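Local coordinates for centrosomal protein of 104 kDa (PDB 5LPH), which is required for the formation of cilia and for the structural integrity of the ciliary tip, and carries the tubulin-binding TOG domain described here, at residues A69-L74 against L116-T121; E84-T89 against T121-K126; F163-A168 against L203-K208; D247-R250 against S255-E258; N266-I271 against T275-F280. One frame throughout, in Å; residues are numbered along the deposited sequence.

Contact 1. Residues A69-L74 against L116-T121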
# COMPACT_ATOMS: atom_id res chain seq x y z
N ALA A 69 6.28 22.71 -2.82
CA ALA A 69 6.36 23.54 -4.04
C ALA A 69 5.75 22.82 -5.24
O ALA A 69 5.03 23.42 -6.04
CB ALA A 69 7.81 23.91 -4.34
N LEU A 70 6.04 21.53 -5.36
CA LEU A 70 5.50 20.69 -6.42
C LEU A 70 3.97 20.58 -6.30
O LEU A 70 3.26 20.62 -7.31
CB LEU A 70 6.14 19.30 -6.35
CG LEU A 70 5.98 18.34 -7.53
CD1 LEU A 70 6.35 18.99 -8.85
CD2 LEU A 70 6.85 17.11 -7.28
N SER A 71 3.49 20.46 -5.07
CA SER A 71 2.06 20.48 -4.76
C SER A 71 1.36 21.74 -5.29
O SER A 71 0.33 21.64 -5.95
CB SER A 71 1.84 20.32 -3.25
OG SER A 71 0.48 20.20 -2.91
N LYS A 72 1.94 22.91 -5.01
CA LYS A 72 1.45 24.19 -5.54
C LYS A 72 1.45 24.21 -7.07
O LYS A 72 0.43 24.54 -7.68
CB LYS A 72 2.29 25.37 -5.03
CG LYS A 72 1.89 25.93 -3.68
CD LYS A 72 2.87 26.99 -3.21
CE LYS A 72 2.39 27.74 -1.99
NZ LYS A 72 1.47 28.86 -2.34
N LYS A 73 2.59 23.87 -7.65
CA LYS A 73 2.79 23.85 -9.11
C LYS A 73 1.77 22.98 -9.86
O LYS A 73 1.26 23.40 -10.90
CB LYS A 73 4.21 23.38 -9.44
CG LYS A 73 4.50 23.13 -10.91
CD LYS A 73 6.00 23.17 -11.20
CE LYS A 73 6.35 22.47 -12.50
NZ LYS A 73 7.82 22.50 -12.73
N LEU A 74 1.48 21.79 -9.33
CA LEU A 74 0.52 20.89 -9.97
C LEU A 74 -0.88 21.49 -10.06
O LEU A 74 -1.51 21.40 -11.11
CB LEU A 74 0.45 19.53 -9.25
CG LEU A 74 1.64 18.57 -9.42
CD1 LEU A 74 1.55 17.36 -8.51
CD2 LEU A 74 1.72 18.11 -10.85
N LEU A 116 0.63 12.95 -2.75
CA LEU A 116 0.06 11.76 -3.39
C LEU A 116 -1.46 11.81 -3.40
O LEU A 116 -2.08 11.57 -4.43
CB LEU A 116 0.54 10.48 -2.69
CG LEU A 116 0.15 9.13 -3.32
CD1 LEU A 116 0.44 9.07 -4.81
CD2 LEU A 116 0.85 8.00 -2.59
N LYS A 117 -2.04 12.15 -2.25
CA LYS A 117 -3.49 12.30 -2.13
C LYS A 117 -4.04 13.38 -3.07
O LYS A 117 -5.08 13.17 -3.70
CB LYS A 117 -3.90 12.58 -0.68
CG LYS A 117 -5.38 12.88 -0.51
CD LYS A 117 -5.85 12.74 0.93
CE LYS A 117 -7.30 13.19 1.05
NZ LYS A 117 -7.78 13.16 2.45
N MSE A 118 -3.35 14.51 -3.18
CA MSE A 118 -3.78 15.59 -4.08
C MSE A 118 -3.75 15.14 -5.52
O MSE A 118 -4.64 15.49 -6.30
CB MSE A 118 -2.90 16.84 -3.90
CG MSE A 118 -3.30 17.98 -4.84
SE MSE A 118 -2.27 17.82 -6.52
CE MSE A 118 -0.65 18.44 -5.62
N ILE A 119 -2.73 14.38 -5.91
CA ILE A 119 -2.61 13.89 -7.30
C ILE A 119 -3.77 12.95 -7.66
O ILE A 119 -4.39 13.11 -8.72
CB ILE A 119 -1.25 13.18 -7.55
CG1 ILE A 119 -0.11 14.21 -7.52
CG2 ILE A 119 -1.23 12.47 -8.90
CD1 ILE A 119 1.26 13.60 -7.30
N ILE A 120 -4.06 11.98 -6.80
CA ILE A 120 -5.12 11.00 -7.06
C ILE A 120 -6.53 11.63 -6.97
O ILE A 120 -7.36 11.36 -7.82
CB ILE A 120 -5.01 9.77 -6.12
CG1 ILE A 120 -3.71 9.01 -6.39
CG2 ILE A 120 -6.21 8.84 -6.30
CD1 ILE A 120 -3.28 8.08 -5.28
N THR A 121 -6.76 12.45 -5.95
CA THR A 121 -8.10 12.94 -5.59
C THR A 121 -8.49 14.30 -6.19
O THR A 121 -9.68 14.61 -6.26
CB THR A 121 -8.20 12.97 -4.03
OG1 THR A 121 -8.09 11.63 -3.55
CG2 THR A 121 -9.48 13.61 -3.42

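Contact 2. Residues E84-T89 against T121-K126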
# COMPACT_ATOMS: atom_id res chain seq x y z
N GLU A 84 -0.42 15.41 -22.69
CA GLU A 84 0.91 14.80 -22.56
C GLU A 84 1.80 15.53 -21.55
O GLU A 84 2.58 14.88 -20.86
CB GLU A 84 1.60 14.68 -23.92
CG GLU A 84 1.03 13.57 -24.79
CD GLU A 84 1.26 12.17 -24.22
OE1 GLU A 84 2.43 11.81 -23.98
OE2 GLU A 84 0.27 11.44 -24.02
N ASP A 85 1.68 16.85 -21.47
CA ASP A 85 2.40 17.63 -20.45
C ASP A 85 1.86 17.33 -19.05
O ASP A 85 2.63 17.16 -18.10
CB ASP A 85 2.31 19.14 -20.74
CG ASP A 85 2.97 19.55 -22.06
OD1 ASP A 85 3.79 18.78 -22.61
OD2 ASP A 85 2.65 20.66 -22.56
N LEU A 86 0.53 17.24 -18.93
CA LEU A 86 -0.11 16.88 -17.66
C LEU A 86 0.29 15.49 -17.18
O LEU A 86 0.53 15.30 -15.99
CB LEU A 86 -1.63 16.98 -17.75
CG LEU A 86 -2.18 18.40 -17.94
CD1 LEU A 86 -3.63 18.35 -18.41
CD2 LEU A 86 -2.06 19.21 -16.66
N LYS A 87 0.37 14.53 -18.11
CA LYS A 87 0.80 13.17 -17.78
C LYS A 87 2.28 13.09 -17.42
O LYS A 87 2.64 12.42 -16.45
CB LYS A 87 0.49 12.19 -18.91
CG LYS A 87 -0.99 11.88 -19.08
CD LYS A 87 -1.22 11.01 -20.31
CE LYS A 87 -2.71 10.86 -20.60
NZ LYS A 87 -2.97 9.95 -21.75
N ASN A 88 3.14 13.75 -18.19
CA ASN A 88 4.58 13.79 -17.87
C ASN A 88 4.85 14.37 -16.49
O ASN A 88 5.64 13.82 -15.72
CB ASN A 88 5.36 14.62 -18.91
CG ASN A 88 5.47 13.94 -20.26
OD1 ASN A 88 5.39 12.71 -20.36
ND2 ASN A 88 5.66 14.73 -21.30
N THR A 89 4.17 15.47 -16.19
CA THR A 89 4.28 16.13 -14.89
C THR A 89 3.81 15.22 -13.75
O THR A 89 4.43 15.17 -12.69
CB THR A 89 3.52 17.47 -14.90
OG1 THR A 89 4.12 18.34 -15.87
CG2 THR A 89 3.59 18.14 -13.57
N THR A 121 -6.76 12.45 -5.95
CA THR A 121 -8.10 12.94 -5.59
C THR A 121 -8.49 14.30 -6.19
O THR A 121 -9.68 14.61 -6.26
CB THR A 121 -8.20 12.97 -4.03
OG1 THR A 121 -8.09 11.63 -3.55
CG2 THR A 121 -9.48 13.61 -3.42
N GLN A 122 -7.52 15.10 -6.62
CA GLN A 122 -7.80 16.46 -7.12
C GLN A 122 -7.30 16.71 -8.55
O GLN A 122 -8.07 17.16 -9.39
CB GLN A 122 -7.23 17.51 -6.17
CG GLN A 122 -7.64 17.31 -4.71
CD GLN A 122 -7.27 18.48 -3.83
OE1 GLN A 122 -6.43 18.37 -2.94
NE2 GLN A 122 -7.90 19.63 -4.08
N TYR A 123 -6.03 16.42 -8.80
CA TYR A 123 -5.39 16.68 -10.10
C TYR A 123 -5.97 15.82 -11.21
O TYR A 123 -6.33 16.33 -12.27
CB TYR A 123 -3.88 16.42 -9.97
CG TYR A 123 -3.01 16.70 -11.19
CD1 TYR A 123 -2.48 17.97 -11.42
CD2 TYR A 123 -2.66 15.67 -12.06
CE1 TYR A 123 -1.64 18.20 -12.51
CE2 TYR A 123 -1.84 15.90 -13.15
CZ TYR A 123 -1.33 17.17 -13.37
OH TYR A 123 -0.50 17.38 -14.45
N ILE A 124 -6.03 14.51 -10.98
CA ILE A 124 -6.55 13.57 -11.99
C ILE A 124 -8.00 13.88 -12.42
O ILE A 124 -8.26 14.01 -13.62
CB ILE A 124 -6.34 12.09 -11.57
CG1 ILE A 124 -4.87 11.71 -11.78
CG2 ILE A 124 -7.25 11.15 -12.36
CD1 ILE A 124 -4.46 10.38 -11.18
N PRO A 125 -8.95 14.01 -11.45
CA PRO A 125 -10.32 14.42 -11.82
C PRO A 125 -10.47 15.84 -12.39
O PRO A 125 -11.34 16.06 -13.23
CB PRO A 125 -11.10 14.27 -10.50
CG PRO A 125 -10.08 14.15 -9.43
CD PRO A 125 -8.88 13.52 -10.06
N LYS A 126 -9.64 16.78 -11.95
CA LYS A 126 -9.64 18.15 -12.51
C LYS A 126 -9.37 18.18 -14.01
O LYS A 126 -10.04 18.90 -14.75
CB LYS A 126 -8.62 19.04 -11.78
CG LYS A 126 -8.42 20.43 -12.36
CD LYS A 126 -7.97 21.41 -11.28
CE LYS A 126 -7.73 22.81 -11.82
NZ LYS A 126 -6.30 23.08 -12.10

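Contact 3. Residues F163-A168 against L203-K208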
# COMPACT_ATOMS: atom_id res chain seq x y z
N PHE A 163 -3.18 5.56 5.63
CA PHE A 163 -3.18 6.12 4.27
C PHE A 163 -3.55 5.09 3.20
O PHE A 163 -4.27 5.41 2.26
CB PHE A 163 -1.83 6.77 3.91
CG PHE A 163 -1.87 7.56 2.61
CD1 PHE A 163 -2.29 8.88 2.59
CD2 PHE A 163 -1.53 6.96 1.41
CE1 PHE A 163 -2.35 9.60 1.39
CE2 PHE A 163 -1.57 7.67 0.21
CZ PHE A 163 -1.99 8.99 0.20
N ILE A 164 -3.06 3.86 3.36
CA ILE A 164 -3.37 2.76 2.43
C ILE A 164 -4.88 2.46 2.45
O ILE A 164 -5.51 2.30 1.40
CB ILE A 164 -2.55 1.49 2.75
CG1 ILE A 164 -1.06 1.75 2.51
CG2 ILE A 164 -3.02 0.30 1.91
CD1 ILE A 164 -0.13 0.64 2.96
N GLN A 165 -5.44 2.41 3.65
CA GLN A 165 -6.88 2.24 3.87
C GLN A 165 -7.69 3.39 3.26
O GLN A 165 -8.71 3.16 2.61
CB GLN A 165 -7.14 2.08 5.37
CG GLN A 165 -8.31 1.20 5.79
CD GLN A 165 -8.41 1.10 7.31
OE1 GLN A 165 -7.39 0.93 8.00
NE2 GLN A 165 -9.62 1.18 7.83
N GLU A 166 -7.20 4.62 3.42
CA GLU A 166 -7.80 5.82 2.83
C GLU A 166 -7.84 5.75 1.29
O GLU A 166 -8.86 6.06 0.69
CB GLU A 166 -7.03 7.06 3.29
CG GLU A 166 -7.82 8.35 3.28
CD GLU A 166 -7.02 9.54 3.79
OE1 GLU A 166 -6.17 9.35 4.71
OE2 GLU A 166 -7.23 10.66 3.28
N MSE A 167 -6.73 5.35 0.67
CA MSE A 167 -6.65 5.24 -0.79
C MSE A 167 -7.49 4.10 -1.30
O MSE A 167 -8.17 4.25 -2.32
CB MSE A 167 -5.24 5.02 -1.35
CG MSE A 167 -4.26 6.18 -1.40
SE MSE A 167 -2.87 5.63 -2.70
CE MSE A 167 -2.06 4.10 -1.75
N ALA A 168 -7.46 2.96 -0.62
CA ALA A 168 -8.26 1.79 -1.01
C ALA A 168 -9.77 2.07 -1.12
O ALA A 168 -10.47 1.40 -1.88
CB ALA A 168 -8.02 0.63 -0.05
N LEU A 203 -5.51 -6.33 5.80
CA LEU A 203 -6.34 -7.33 5.13
C LEU A 203 -7.68 -7.48 5.84
O LEU A 203 -8.73 -7.33 5.22
CB LEU A 203 -5.62 -8.67 5.05
CG LEU A 203 -6.37 -9.87 4.46
CD1 LEU A 203 -6.95 -9.56 3.09
CD2 LEU A 203 -5.42 -11.06 4.36
N ALA A 204 -7.63 -7.76 7.15
CA ALA A 204 -8.85 -7.92 7.94
C ALA A 204 -9.76 -6.69 7.90
O ALA A 204 -10.97 -6.82 7.72
CB ALA A 204 -8.53 -8.30 9.38
N ARG A 205 -9.18 -5.50 8.05
CA ARG A 205 -9.99 -4.26 8.08
C ARG A 205 -10.62 -3.93 6.73
O ARG A 205 -11.78 -3.54 6.67
CB ARG A 205 -9.19 -3.06 8.61
CG ARG A 205 -8.92 -3.10 10.12
CD ARG A 205 -8.41 -1.77 10.66
NE ARG A 205 -7.16 -1.32 10.03
CZ ARG A 205 -5.93 -1.77 10.31
NH1 ARG A 205 -5.72 -2.71 11.24
NH2 ARG A 205 -4.89 -1.27 9.66
N LEU A 206 -9.85 -4.09 5.65
CA LEU A 206 -10.36 -3.79 4.29
C LEU A 206 -11.28 -4.87 3.72
O LEU A 206 -12.19 -4.55 2.97
CB LEU A 206 -9.22 -3.50 3.32
CG LEU A 206 -8.63 -2.10 3.43
CD1 LEU A 206 -7.33 -2.02 2.66
CD2 LEU A 206 -9.61 -1.04 2.94
N LEU A 207 -11.04 -6.12 4.10
CA LEU A 207 -11.96 -7.23 3.79
C LEU A 207 -13.36 -6.95 4.35
O LEU A 207 -14.35 -7.13 3.65
CB LEU A 207 -11.40 -8.54 4.34
CG LEU A 207 -12.15 -9.86 4.15
CD1 LEU A 207 -12.43 -10.12 2.68
CD2 LEU A 207 -11.32 -10.99 4.76
N LYS A 208 -13.44 -6.51 5.60
CA LYS A 208 -14.71 -6.12 6.23
C LYS A 208 -15.36 -4.89 5.57
O LYS A 208 -16.57 -4.84 5.43
CB LYS A 208 -14.56 -5.92 7.75
CG LYS A 208 -14.18 -7.22 8.45
CD LYS A 208 -13.70 -7.00 9.88
CE LYS A 208 -13.19 -8.30 10.48
NZ LYS A 208 -13.45 -8.37 11.95

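Contact 4. Residues D247-R250 against S255-E258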
# COMPACT_ATOMS: atom_id res chain seq x y z
N ASP A 247 -13.46 -16.14 10.75
CA ASP A 247 -14.32 -15.06 10.22
C ASP A 247 -14.88 -15.38 8.83
O ASP A 247 -16.03 -15.05 8.54
CB ASP A 247 -13.57 -13.71 10.17
CG ASP A 247 -13.44 -13.05 11.55
OD1 ASP A 247 -14.07 -13.50 12.53
OD2 ASP A 247 -12.70 -12.04 11.65
N MSE A 248 -14.07 -16.02 7.99
CA MSE A 248 -14.50 -16.41 6.64
C MSE A 248 -15.51 -17.54 6.68
O MSE A 248 -16.35 -17.64 5.79
CB MSE A 248 -13.31 -16.82 5.78
CG MSE A 248 -12.42 -15.62 5.45
SE MSE A 248 -13.25 -14.46 4.08
CE MSE A 248 -12.90 -15.61 2.52
N TYR A 249 -15.42 -18.39 7.71
CA TYR A 249 -16.40 -19.46 7.92
C TYR A 249 -17.77 -18.92 8.37
O TYR A 249 -18.80 -19.42 7.93
CB TYR A 249 -15.87 -20.48 8.94
CG TYR A 249 -16.71 -21.74 9.02
CD1 TYR A 249 -16.73 -22.65 7.97
CD2 TYR A 249 -17.50 -22.01 10.14
CE1 TYR A 249 -17.51 -23.80 8.04
CE2 TYR A 249 -18.28 -23.15 10.21
CZ TYR A 249 -18.28 -24.05 9.16
OH TYR A 249 -19.05 -25.19 9.21
N ARG A 250 -17.77 -17.91 9.24
CA ARG A 250 -19.01 -17.22 9.65
C ARG A 250 -19.78 -16.58 8.47
O ARG A 250 -21.01 -16.55 8.48
CB ARG A 250 -18.73 -16.13 10.69
CG ARG A 250 -18.34 -16.63 12.07
CD ARG A 250 -18.31 -15.49 13.08
NE ARG A 250 -17.73 -15.88 14.38
CZ ARG A 250 -16.43 -15.88 14.70
NH1 ARG A 250 -15.50 -15.51 13.82
NH2 ARG A 250 -16.06 -16.25 15.92
N SER A 255 -18.28 -23.04 1.30
CA SER A 255 -17.39 -22.82 0.15
C SER A 255 -15.89 -22.63 0.48
O SER A 255 -15.06 -22.63 -0.44
CB SER A 255 -17.91 -21.66 -0.71
OG SER A 255 -18.38 -20.59 0.09
N ILE A 256 -15.53 -22.47 1.76
CA ILE A 256 -14.12 -22.37 2.17
C ILE A 256 -13.46 -23.71 2.52
O ILE A 256 -12.23 -23.77 2.65
CB ILE A 256 -13.91 -21.37 3.35
CG1 ILE A 256 -14.35 -21.96 4.70
CG2 ILE A 256 -14.62 -20.05 3.08
CD1 ILE A 256 -13.74 -21.23 5.88
N LEU A 257 -14.25 -24.78 2.68
CA LEU A 257 -13.72 -26.06 3.19
C LEU A 257 -12.75 -26.77 2.24
O LEU A 257 -11.88 -27.51 2.69
CB LEU A 257 -14.84 -27.03 3.58
CG LEU A 257 -15.54 -26.86 4.92
CD1 LEU A 257 -16.08 -25.46 5.08
CD2 LEU A 257 -16.65 -27.89 5.13
N GLU A 258 -12.93 -26.56 0.94
CA GLU A 258 -12.00 -27.09 -0.07
C GLU A 258 -10.55 -26.58 0.08
O GLU A 258 -9.61 -27.29 -0.26
CB GLU A 258 -12.53 -26.81 -1.49
CG GLU A 258 -12.51 -25.34 -1.91
CD GLU A 258 -13.43 -25.04 -3.09
OE1 GLU A 258 -14.63 -25.35 -3.02
OE2 GLU A 258 -12.95 -24.48 -4.09

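Contact 5. Residues N266-I271 against T275-F280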
# COMPACT_ATOMS: atom_id res chain seq x y z
N ASN A 266 -6.55 -37.24 12.73
CA ASN A 266 -5.15 -37.20 12.25
C ASN A 266 -4.72 -35.78 11.86
O ASN A 266 -3.57 -35.39 12.11
CB ASN A 266 -4.96 -38.16 11.07
CG ASN A 266 -3.50 -38.36 10.70
OD1 ASN A 266 -2.58 -38.06 11.47
ND2 ASN A 266 -3.27 -38.88 9.50
N THR A 267 -5.62 -35.03 11.22
CA THR A 267 -5.39 -33.61 10.92
C THR A 267 -5.28 -32.77 12.20
O THR A 267 -4.44 -31.87 12.28
CB THR A 267 -6.54 -33.03 10.05
OG1 THR A 267 -6.75 -33.87 8.91
CG2 THR A 267 -6.22 -31.62 9.58
N ARG A 268 -6.12 -33.09 13.19
CA ARG A 268 -6.17 -32.35 14.46
C ARG A 268 -4.94 -32.51 15.37
O ARG A 268 -4.84 -31.81 16.38
CB ARG A 268 -7.44 -32.71 15.24
CG ARG A 268 -8.72 -32.19 14.61
CD ARG A 268 -9.91 -32.36 15.53
NE ARG A 268 -11.15 -31.89 14.91
CZ ARG A 268 -12.30 -31.67 15.55
NH1 ARG A 268 -12.42 -31.85 16.86
NH2 ARG A 268 -13.36 -31.25 14.86
N ARG A 269 -4.01 -33.41 15.03
CA ARG A 269 -2.72 -33.50 15.73
C ARG A 269 -1.78 -32.30 15.48
O ARG A 269 -0.72 -32.22 16.10
CB ARG A 269 -2.00 -34.81 15.38
CG ARG A 269 -2.64 -36.08 15.93
CD ARG A 269 -2.16 -37.28 15.13
NE ARG A 269 -2.24 -38.55 15.83
CZ ARG A 269 -1.32 -39.03 16.67
NH1 ARG A 269 -0.21 -38.35 16.98
NH2 ARG A 269 -1.52 -40.22 17.22
N ASN A 270 -2.14 -31.41 14.55
CA ASN A 270 -1.56 -30.06 14.50
C ASN A 270 -2.48 -29.15 15.33
O ASN A 270 -3.69 -29.10 15.09
CB ASN A 270 -1.45 -29.58 13.05
CG ASN A 270 -0.36 -28.54 12.84
OD1 ASN A 270 0.81 -28.78 13.15
ND2 ASN A 270 -0.73 -27.41 12.27
N ILE A 271 -1.91 -28.42 16.28
CA ILE A 271 -2.68 -27.68 17.29
C ILE A 271 -3.52 -26.53 16.68
O ILE A 271 -4.61 -26.21 17.18
CB ILE A 271 -1.76 -27.19 18.44
CG1 ILE A 271 -1.14 -28.40 19.17
CG2 ILE A 271 -2.49 -26.29 19.44
CD1 ILE A 271 0.14 -28.09 19.91
N THR A 275 -7.79 -26.00 16.71
CA THR A 275 -8.47 -24.74 17.03
C THR A 275 -9.46 -24.30 15.94
O THR A 275 -10.56 -23.84 16.24
CB THR A 275 -7.47 -23.59 17.27
OG1 THR A 275 -6.38 -24.05 18.08
CG2 THR A 275 -8.14 -22.39 17.94
N ILE A 276 -9.04 -24.46 14.68
CA ILE A 276 -9.87 -24.10 13.53
C ILE A 276 -11.13 -24.98 13.45
O ILE A 276 -12.24 -24.45 13.36
CB ILE A 276 -9.07 -24.18 12.20
CG1 ILE A 276 -8.02 -23.07 12.15
CG2 ILE A 276 -9.99 -24.07 10.98
CD1 ILE A 276 -6.89 -23.31 11.18
N PHE A 277 -10.94 -26.30 13.48
CA PHE A 277 -12.05 -27.23 13.26
C PHE A 277 -13.05 -27.28 14.42
O PHE A 277 -14.26 -27.38 14.17
CB PHE A 277 -11.53 -28.64 12.91
CG PHE A 277 -10.91 -28.73 11.54
CD1 PHE A 277 -11.62 -28.36 10.40
CD2 PHE A 277 -9.60 -29.20 11.38
CE1 PHE A 277 -11.05 -28.44 9.14
CE2 PHE A 277 -9.03 -29.29 10.12
CZ PHE A 277 -9.75 -28.91 9.00
N GLU A 278 -12.59 -27.21 15.66
CA GLU A 278 -13.51 -27.05 16.80
C GLU A 278 -14.05 -25.62 16.89
O GLU A 278 -15.10 -25.39 17.48
CB GLU A 278 -12.90 -27.54 18.13
CG GLU A 278 -11.83 -26.66 18.77
CD GLU A 278 -11.24 -27.27 20.03
OE1 GLU A 278 -10.70 -26.53 20.89
OE2 GLU A 278 -11.30 -28.51 20.18
N GLY A 279 -13.32 -24.67 16.29
CA GLY A 279 -13.87 -23.35 15.99
C GLY A 279 -15.06 -23.41 15.04
O GLY A 279 -16.08 -22.77 15.29
N PHE A 280 -14.93 -24.17 13.95
CA PHE A 280 -16.06 -24.39 13.02
C PHE A 280 -17.24 -25.08 13.71
O PHE A 280 -18.39 -24.71 13.49
CB PHE A 280 -15.64 -25.24 11.81
CG PHE A 280 -14.66 -24.59 10.86
CD1 PHE A 280 -14.33 -23.23 10.93
CD2 PHE A 280 -14.08 -25.35 9.85
CE1 PHE A 280 -13.43 -22.67 10.04
CE2 PHE A 280 -13.18 -24.79 8.96
CZ PHE A 280 -12.86 -23.45 9.05

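Contact 1. Residues A69-L74 against L116-T121
Leu74, which meets Met118 and Ile119 across the contact, sits on a regular turn of helix 60-76, carried through it by the backbone bond from Leu74 N to Leu70 O at 2.9 Å. The partner, helix 106-126, runs nearly parallel to it: the two short segments cross at 17° with their axes 10.6 Å apart, as expected for neighbouring helices of one layer in the stacked helical array of a TOG domain. Such a spacing needs side chains long enough to span it. Met118, modelled as selenomethionine in two conformers of which one is described here, leaves with CG anti to the backbone N (chi1 179°) and then bends twice, bringing CE into the groove between Ser71 and Leu74. That methyl lies 3.4 Å from Ser71 O, equally near Ser71 OG, and 3.8 Å from Leu74 CD1. Because the position belongs to one of two conformers, its exact fit is less certain than that of the branched residues. Leu74 CD1 also reaches Ile119, coming to 3.7 Å from CG1. Small Ser71 leaves room for the methionine tip, whose flexible chain suits an uneven surface better than a stiff branched one would. Behind them, Leu74 touches Thr89 and Ser93 of helix 83-100, and Ile119 touches Leu90, so the packing continues onto that helix. Methyl and methylene groups make most of the side-chain contacts, the Ser71 hydroxyl oxygen merely lying beside the Met118 methyl, so apolar packing holds the two segments together with no polar bond between them to add direction.

Contact 2. Residues E84-T89 against T121-K126
Leu86 and Tyr123 link two helical segments whose nearest CA atoms, those of Leu86 and Ile124, stay 9.2 Å apart, a gap that a long aromatic side chain can bridge. Helices 83-100 and 106-126 belong to the HEAT-like helical array of the TOG domain. Near its end the second helix widens into a pi-type turn at 121-123 and kinks at Pro125, whose ring nitrogen has no hydrogen to give to the turn before. Tyr123 holds CG anti to its own N (chi1 -177°), which sends the ring straight across the gap. Its hydroxyl donates to Leu86 O at 2.8 Å, and that carbonyl oxygen lies at the ring's edge, in its plane. The approach is side-on, with a C=O...OH angle of 110°. Leu86 CD2 packs 3.9 Å from Tyr123 CZ, so one residue supplies both a polar acceptor and an apolar support: a tyrosine suits this buried place because its hydroxyl is satisfied while its ring lies buried among side chains. Outside the segments, His127 meets the ring edge-to-face. Thr89 turns its own hydroxyl back into its helix, where Thr89 N and OG1 reach Asp85 O from opposite faces of the carbonyl plane, OG1 at 2.9 Å.

Contact 3. Residues F163-A168 against L203-K208
Gln165 reaches across to Arg205 and Leu206, and its stem and its tip find different partners. Its CB points toward the facing helix. CG then lies 3.9 Å from Leu206 CD2, using the aliphatic part of the chain as packing. Beyond CG the chain is extended, which carries the amide out past the leucine: CD comes to 3.8 Å from Arg205 NE, and at the tip OE1 accepts a hydrogen bond from that same NE at 3.0 Å. The bond is nearly straight at the donor, with an N-H...O angle of 175°, and OE1 lies in the guanidinium plane. At the acceptor it is less regular, since NE sits above the amide's carbonyl plane, 43° out of it. Arg205 bends at chi3 to turn NE to the glutamine. A glutamine thus suits a border position, apolar near its helix and polar at its end. Deeper in, Ala168 offers a methyl small enough to take both branches of Leu206, CB being 3.8 Å from CD2 and 3.9 Å from CD1. The two helices, 154-169 in the first HEAT repeat and 193-210, run almost side by side, crossing at -22°. Helix 178-183 backs the apolar side through Ile179 on Ala168 and Leu183 on Leu206, while helices 131-147 and 106-126 pack against the other flanks of segment 163-168.

Contact 4. Residues D247-R250 against S255-E258
Ile256 and Tyr249 form the tight half of this contact, where the chain leaves helix 235-252 and folds back against its last turns. Ile256 CD1 sits 3.8 Å from both Tyr249 N and Tyr249 CB, pressed into the helix backbone and the root of the aromatic side chain. It gets there because CG1 takes the crowded position between backbone N and carbonyl carbon (chi1 76°). CG2 goes the other way and lies 4.0 Å from Met248 O. A beta-branched residue suits this place, since its two arms cover two consecutive helix residues at once. Replacing it with an alanine would probably open a gap beside the Tyr249 backbone and leave the ring of Phe280, which the isoleucine also touches, without that support. The other half is slighter and more open to solvent: whereas buried Ile256 meets two residues, exposed Leu257 touches only the ring edge of Tyr249 with one methyl, CD1 lying in the ring plane 3.7 Å from CE1. Taking no part in the packing against 255-258, Arg250 NH1 and Asp247 OD1 pair opposite charges about one turn apart on the helix, in a salt bridge of 2.8 Å. Tyr249 bridges the two environments: its ring stacks with Phe280 and its hydroxyl bonds to Asp284. Helix 235-252, part of the second HEAT repeat, is flanked by helix 219-229, on which Met248 rests through Ile219, Val222 and Met223, while helix 271-283 closes over the Tyr249 and Ile256 side.

Contact 5. Residues N266-I271 against T275-F280
Ile271 and Thr275 lie one helical turn apart at the start of helix 271-283, while residues 266-269 just before it have helical torsions without regular bonds and fold alongside the new helix. This is a helix N-terminus near the C-terminal end of the modelled chain, with Asn270 in the N-cap position although its side chain makes no capping bond. Phe277 takes the loop side chains. Thr267 CG2 meets the ring at its edge, 3.7 Å from CE2, a methyl small enough to nestle there while Thr267 OG1 turns away to Pro262 O. Arg268 stretches out from CG to NE and passes Phe277 obliquely, NH2 coming 3.7 Å from CB. Guanidinium and ring planes are only 6° apart, yet this is not a stack, since the guanidinium meets CB. An arginine suits this border, since its long extended chain carries the guanidinium past Phe277 CB to Asp263. Here NH2 forms a salt bridge with Asp263, and Glu278 N stands over one face of the guanidinium at 4.2 Å. An alanine at Arg268 would probably leave the Asp263 charge without its mate and uncover the root of Phe277. The helix's first turn is secured by threonine: Ile271 O accepts from Thr275 N at 3.2 Å and from Thr275 OG1 at 2.9 Å, the two donors arriving from opposite faces of the carbonyl plane.

Overall arrangement
Contacts 1 and 2 are buried and share helix 106-126, which packs against helices 60-76 and 83-100 in turn; apolar groups do the work in the first, a tyrosine hydroxyl in the second. Contact 3, partly buried and nearer the middle of the chain, mixes an apolar side with a polar border, and joins contact 1 through the Lys117–Glu166 salt bridge and Ile120 on Met167. At the far end of the chain, contacts 4 and 5 knit a loop and the last helix onto the array, meeting where Tyr249 stacks on Phe280. Contact 5 lies at the surface, and there backbone and threonine bonds at the helix start take a larger share, with Arg268 paired to Asp263 beside them.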